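Local coordinates for protein endoglucanase (Komagataeibacter sucrofermentans, PDB 6VC5) that probably hydrolyses internal beta-1,4-glucosidic linkages in cellulose and related beta-glucans, as a member of glycosyl hydrolase family 8, at residues I10-Y15 and A46-A51; H17-I22 and W56-T61. One frame throughout, in Å; residues are numbered along the deposited sequence.

Contact 1 (I10-Y15 and A46-A51); sequences IFRDKY and AGDQAA
Arg12, late in helix 4-15, faces Asp48 at the start of helix 49-62, and the backbones stay well apart, the closest pair of CA atoms being those of Arg12 and Ala51 at 8.7 Å. The motif on the second segment is a helix-to-helix turn: Gly47, with positive phi, is the C-prime residue of a Schellman motif closing helix 33-46, and Asp48 follows directly as N-cap of the next helix. Only side chains bridge the gap, through one salt bridge in which Arg12 NH1 donates to Asp48 OD2 at 2.7 Å. The bond is bent, with an N-H...O angle of 142°. Its geometry is asymmetric: OD2 lies almost in the guanidinium plane, at its edge, whereas NH1 reaches the oxygen from above the carboxylate plane, the two groups standing nearly perpendicular. On Arg12, CG is anti to the backbone N, extending the chain from the helix, and a bend at chi3 (63°) turns the guanidinium so that NH1 faces the acid. Arg12 CD also passes Asp48 OD2, at 3.7 Å. The two carboxylate oxygens divide the work, since OD2 also accepts from Trp8 NE1, one helical turn before Arg12, while OD1 serves the cap. Replacing Asp48 with an alanine would probably leave the Arg12 guanidinium without its acidic mate, Trp8 NE1 without this acceptor and the first turn of helix 49-62 without its side-chain cap. That cap is the bond from Ala51 N to Asp48 OD1, 3.2 Å long and fairly straight at 159°.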
loop_
_atom_site.group_PDB
_atom_site.type_symbol
_atom_site.label_atom_id
_atom_site.label_comp_id
_atom_site.label_asym_id
_atom_site.label_seq_id
_atom_site.Cartn_x
_atom_site.Cartn_y
_atom_site.Cartn_z
ATOM N N ILE A 10 -2.669 20.292 -3.446
ATOM C CA ILE A 10 -3.200 19.917 -4.755
ATOM C C ILE A 10 -4.071 18.669 -4.654
ATOM O O ILE A 10 -5.187 18.626 -5.194
ATOM C CB ILE A 10 -2.055 19.719 -5.764
ATOM C CG1 ILE A 10 -1.277 21.020 -5.970
ATOM C CG2 ILE A 10 -2.597 19.231 -7.084
ATOM C CD1 ILE A 10 0.105 20.788 -6.586
ATOM N N PHE A 11 -3.560 17.616 -3.997
ATOM C CA PHE A 11 -4.341 16.396 -3.809
ATOM C C PHE A 11 -5.662 16.707 -3.126
ATOM O O PHE A 11 -6.727 16.257 -3.569
ATOM C CB PHE A 11 -3.540 15.385 -2.981
ATOM C CG PHE A 11 -4.150 14.006 -2.936
ATOM C CD1 PHE A 11 -3.761 13.031 -3.844
ATOM C CD2 PHE A 11 -5.105 13.685 -1.984
ATOM C CE1 PHE A 11 -4.318 11.746 -3.803
ATOM C CE2 PHE A 11 -5.665 12.407 -1.936
ATOM C CZ PHE A 11 -5.274 11.443 -2.844
ATOM N N ARG A 12 -5.603 17.506 -2.061
ATOM C CA ARG A 12 -6.798 17.836 -1.290
ATOM C C ARG A 12 -7.811 18.594 -2.139
ATOM O O ARG A 12 -9.017 18.319 -2.080
ATOM C CB ARG A 12 -6.403 18.655 -0.059
ATOM C CG ARG A 12 -7.570 18.998 0.858
ATOM C CD ARG A 12 -7.145 20.019 1.903
ATOM N NE ARG A 12 -6.741 21.283 1.297
ATOM C CZ ARG A 12 -5.821 22.099 1.806
ATOM N NH1 ARG A 12 -5.201 21.786 2.937
ATOM N NH2 ARG A 12 -5.514 23.231 1.181
ATOM N N ASP A 13 -7.341 19.548 -2.943
ATOM C CA ASP A 13 -8.259 20.308 -3.787
ATOM C C ASP A 13 -9.003 19.395 -4.758
ATOM O O ASP A 13 -10.182 19.623 -5.058
ATOM C CB ASP A 13 -7.481 21.385 -4.542
ATOM C CG ASP A 13 -8.334 22.120 -5.560
ATOM O OD1 ASP A 13 -7.887 22.263 -6.719
ATOM O OD2 ASP A 13 -9.447 22.564 -5.198
ATOM N N LYS A 14 -8.336 18.346 -5.249
ATOM C CA LYS A 14 -8.923 17.498 -6.282
ATOM C C LYS A 14 -9.841 16.422 -5.704
ATOM O O LYS A 14 -10.894 16.131 -6.286
ATOM C CB LYS A 14 -7.813 16.843 -7.109
ATOM C CG LYS A 14 -7.025 17.835 -7.954
ATOM C CD LYS A 14 -5.890 17.159 -8.699
ATOM C CE LYS A 14 -5.673 17.804 -10.060
ATOM N NZ LYS A 14 -6.383 17.063 -11.139
ATOM N N TYR A 15 -9.473 15.824 -4.563
ATOM C CA TYR A 15 -10.101 14.585 -4.128
ATOM C C TYR A 15 -10.717 14.617 -2.741
ATOM O O TYR A 15 -11.433 13.669 -2.396
ATOM C CB TYR A 15 -9.108 13.413 -4.208
ATOM C CG TYR A 15 -8.413 13.314 -5.547
ATOM C CD1 TYR A 15 -9.139 13.111 -6.720
ATOM C CD2 TYR A 15 -7.036 13.436 -5.641
ATOM C CE1 TYR A 15 -8.510 13.032 -7.952
ATOM C CE2 TYR A 15 -6.395 13.359 -6.873
ATOM C CZ TYR A 15 -7.137 13.159 -8.014
ATOM O OH TYR A 15 -6.516 13.075 -9.236
ATOM N N ALA A 46 1.631 16.189 6.017
ATOM C CA ALA A 46 1.598 17.604 5.672
ATOM C C ALA A 46 1.265 18.511 6.852
ATOM O O ALA A 46 1.444 19.729 6.742
ATOM C CB ALA A 46 0.569 17.832 4.565
ATOM N N GLY A 47 0.787 17.961 7.963
ATOM C CA GLY A 47 0.423 18.771 9.112
ATOM C C GLY A 47 -0.930 19.441 9.028
ATOM O O GLY A 47 -1.132 20.486 9.651
ATOM N N ASP A 48 -1.872 18.863 8.284
ATOM C CA ASP A 48 -3.205 19.447 8.091
ATOM C C ASP A 48 -4.177 18.722 9.021
ATOM O O ASP A 48 -4.868 17.767 8.638
ATOM C CB ASP A 48 -3.606 19.319 6.614
ATOM C CG ASP A 48 -4.922 20.008 6.284
ATOM O OD1 ASP A 48 -5.624 20.485 7.198
ATOM O OD2 ASP A 48 -5.257 20.077 5.080
ATOM N N GLN A 49 -4.227 19.185 10.274
ATOM C CA GLN A 49 -5.024 18.477 11.271
ATOM C C GLN A 49 -6.524 18.600 11.014
ATOM O O GLN A 49 -7.274 17.652 11.279
ATOM C CB GLN A 49 -4.674 18.940 12.684
ATOM C CG GLN A 49 -5.273 18.016 13.731
ATOM C CD GLN A 49 -4.745 18.263 15.126
ATOM O OE1 GLN A 49 -4.061 19.262 15.382
ATOM N NE2 GLN A 49 -5.062 17.349 16.041
ATOM N N ALA A 50 -6.986 19.750 10.521
ATOM C CA ALA A 50 -8.412 19.903 10.253
ATOM C C ALA A 50 -8.885 18.880 9.231
ATOM O O ALA A 50 -9.978 18.312 9.365
ATOM C CB ALA A 50 -8.706 21.320 9.765
ATOM N N ALA A 51 -8.067 18.616 8.213
ATOM C CA ALA A 51 -8.428 17.594 7.241
ATOM C C ALA A 51 -8.333 16.202 7.848
ATOM O O ALA A 51 -9.249 15.387 7.687
ATOM C CB ALA A 51 -7.552 17.703 5.992
#

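Contact 2 (H17-I22 and W56-T61); sequences HPNGRI and WVWART
Arg21 lays its aliphatic chain over one face of the Trp58 indole, and this is where the contact is tight: Arg21 CG stands 3.2 Å from Trp58 CE2. The same CG makes a CH-pi contact, 3.5 Å from the centroid of the five-membered ring and 22° off its normal. Arg21 CD follows, 3.5 Å from Trp58 CZ2, and the guanidinium plane ends up within 15° of the indole plane. With CG of Trp58 anti to its backbone N (chi1 -168°), the indole extends from helix 49-62 and sets one face against Arg21. Gly20 closes a type I turn from His17; its backbone angles would jam a CB against the preceding carbonyl O, and a CB would also sit tight against Trp58 CB. Looser is the exposed Asn19 end, and no hydrogen bond crosses between the segments: the backbone O of Asn19 is 3.5 Å from Trp58 CD1, but Asn19 ND2 stays 4.4 Å from Trp58 NE1 and bonds a glycerol, probably from the crystallisation liquor. Asn19 OD1 instead accepts from Arg21 N, forming an Asx turn. Beyond the segments, Arg21 NH2 forms a salt bridge with Asp77, just past strand 74-76, Tyr75 of that strand meets Trp58 edge-to-face, and Gln36 of helix 33-46 touches Trp58 and bonds Gly20 O.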
loop_
_atom_site.group_PDB
_atom_site.type_symbol
_atom_site.label_atom_id
_atom_site.label_comp_id
_atom_site.label_asym_id
_atom_site.label_seq_id
_atom_site.Cartn_x
_atom_site.Cartn_y
_atom_site.Cartn_z
ATOM N N HIS A 17 -13.283 15.949 0.195
ATOM C CA HIS A 17 -14.574 16.580 0.397
ATOM C C HIS A 17 -14.757 16.939 1.869
ATOM O O HIS A 17 -14.205 16.272 2.755
ATOM C CB HIS A 17 -15.688 15.632 -0.068
ATOM C CG HIS A 17 -15.675 15.402 -1.544
ATOM N ND1 HIS A 17 -16.506 16.078 -2.412
ATOM C CD2 HIS A 17 -14.883 14.617 -2.313
ATOM C CE1 HIS A 17 -16.249 15.694 -3.651
ATOM N NE2 HIS A 17 -15.265 14.813 -3.619
ATOM N N PRO A 18 -15.519 17.999 2.157
ATOM C CA PRO A 18 -15.596 18.506 3.539
ATOM C C PRO A 18 -16.154 17.519 4.551
ATOM O O PRO A 18 -15.883 17.681 5.749
ATOM C CB PRO A 18 -16.498 19.743 3.409
ATOM C CG PRO A 18 -16.367 20.155 1.984
ATOM C CD PRO A 18 -16.217 18.878 1.204
ATOM N N ASN A 19 -16.928 16.515 4.126
ATOM C CA ASN A 19 -17.384 15.479 5.049
ATOM C C ASN A 19 -16.301 14.471 5.413
ATOM O O ASN A 19 -16.553 13.607 6.269
ATOM C CB ASN A 19 -18.636 14.757 4.527
ATOM C CG ASN A 19 -18.409 14.020 3.207
ATOM O OD1 ASN A 19 -17.305 13.999 2.650
ATOM N ND2 ASN A 19 -19.469 13.397 2.708
ATOM N N GLY A 20 -15.107 14.578 4.828
ATOM C CA GLY A 20 -14.034 13.659 5.136
ATOM C C GLY A 20 -13.809 12.576 4.106
ATOM O O GLY A 20 -12.860 11.800 4.261
ATOM N N ARG A 21 -14.638 12.499 3.061
ATOM C CA ARG A 21 -14.472 11.463 2.048
ATOM C C ARG A 21 -13.356 11.820 1.074
ATOM O O ARG A 21 -13.203 12.972 0.662
ATOM C CB ARG A 21 -15.769 11.275 1.258
ATOM C CG ARG A 21 -16.821 10.538 2.034
ATOM C CD ARG A 21 -18.035 10.267 1.184
ATOM N NE ARG A 21 -17.734 9.303 0.131
ATOM C CZ ARG A 21 -18.594 8.934 -0.810
ATOM N NH1 ARG A 21 -19.820 9.440 -0.819
ATOM N NH2 ARG A 21 -18.226 8.063 -1.743
ATOM N N ILE A 22 -12.578 10.812 0.701
ATOM C CA ILE A 22 -11.639 10.909 -0.409
ATOM C C ILE A 22 -12.308 10.203 -1.577
ATOM O O ILE A 22 -12.728 9.048 -1.442
ATOM C CB ILE A 22 -10.311 10.222 -0.052
ATOM C CG1 ILE A 22 -9.685 10.875 1.179
ATOM C CG2 ILE A 22 -9.352 10.254 -1.246
ATOM C CD1 ILE A 22 -9.494 12.365 1.043
ATOM N N TRP A 56 -10.545 10.833 9.227
ATOM C CA TRP A 56 -10.605 9.727 10.177
ATOM C C TRP A 56 -12.014 9.516 10.736
ATOM O O TRP A 56 -12.493 8.382 10.797
ATOM C CB TRP A 56 -9.571 9.934 11.285
ATOM C CG TRP A 56 -9.725 9.014 12.472
ATOM C CD1 TRP A 56 -9.732 9.392 13.791
ATOM C CD2 TRP A 56 -9.847 7.580 12.471
ATOM N NE1 TRP A 56 -9.869 8.294 14.595
ATOM C CE2 TRP A 56 -9.953 7.171 13.817
ATOM C CE3 TRP A 56 -9.915 6.605 11.467
ATOM C CZ2 TRP A 56 -10.101 5.831 14.186
ATOM C CZ3 TRP A 56 -10.058 5.266 11.846
ATOM C CH2 TRP A 56 -10.150 4.901 13.192
ATOM N N VAL A 57 -12.698 10.586 11.153
ATOM C CA VAL A 57 -14.052 10.409 11.683
ATOM C C VAL A 57 -14.965 9.771 10.638
ATOM O O VAL A 57 -15.764 8.879 10.956
ATOM C CB VAL A 57 -14.616 11.735 12.230
ATOM C CG1 VAL A 57 -16.094 11.601 12.521
ATOM C CG2 VAL A 57 -13.883 12.112 13.499
ATOM N N TRP A 58 -14.840 10.181 9.370
ATOM C CA TRP A 58 -15.660 9.557 8.338
ATOM C C TRP A 58 -15.343 8.070 8.206
ATOM O O TRP A 58 -16.256 7.231 8.147
ATOM C CB TRP A 58 -15.505 10.267 6.989
ATOM C CG TRP A 58 -16.565 9.813 6.007
ATOM C CD1 TRP A 58 -17.787 10.381 5.802
ATOM C CD2 TRP A 58 -16.513 8.653 5.156
ATOM N NE1 TRP A 58 -18.485 9.663 4.854
ATOM C CE2 TRP A 58 -17.729 8.596 4.452
ATOM C CE3 TRP A 58 -15.548 7.670 4.918
ATOM C CZ2 TRP A 58 -18.003 7.591 3.512
ATOM C CZ3 TRP A 58 -15.824 6.670 3.985
ATOM C CH2 TRP A 58 -17.043 6.644 3.297
ATOM N N ALA A 59 -14.054 7.719 8.172
ATOM C CA ALA A 59 -13.683 6.313 8.009
ATOM C C ALA A 59 -14.130 5.478 9.206
ATOM O O ALA A 59 -14.608 4.349 9.045
ATOM C CB ALA A 59 -12.175 6.184 7.819
ATOM N N ARG A 60 -13.942 6.000 10.421
ATOM C CA ARG A 60 -14.348 5.255 11.608
ATOM C C ARG A 60 -15.855 5.048 11.627
ATOM O O ARG A 60 -16.339 3.944 11.913
ATOM C CB ARG A 60 -13.897 6.020 12.851
ATOM C CG ARG A 60 -14.079 5.262 14.149
ATOM C CD ARG A 60 -13.704 6.154 15.326
ATOM N NE ARG A 60 -14.648 7.258 15.487
ATOM C CZ ARG A 60 -14.350 8.433 16.037
ATOM N NH1 ARG A 60 -13.126 8.667 16.489
ATOM N NH2 ARG A 60 -15.280 9.376 16.133
ATOM N N THR A 61 -16.610 6.095 11.287
ATOM C CA THR A 61 -18.066 6.049 11.343
ATOM C C THR A 61 -18.645 5.119 10.286
ATOM O O THR A 61 -19.590 4.372 10.562
ATOM C CB THR A 61 -18.614 7.461 11.152
ATOM O OG1 THR A 61 -18.132 8.303 12.206
ATOM C CG2 THR A 61 -20.153 7.461 11.137
#

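The four segments alternate along the chain, 10-15, 17-22, 46-51 and 56-61, so the two connections cross rather than nest. Both end on helix 49-62: contact 1 uses the N-cap residue just before it, contact 2 a stretch farther along. Helix 4-15 and the loop after it supply the other partners in turn. The contact centres are about 12 Å apart and lie on the same side of the chain's centre, each about 19 Å from it. They also touch each other, with Tyr15 O 4.2 Å from Ile22 CD1. Contact 1 thus joins the N-terminal helix, and contact 2 the loop after it, to successive points along one helix of the (alpha/alpha)6 barrel characteristic of glycosyl hydrolase family 8, by charge at one point and by ring packing at the other.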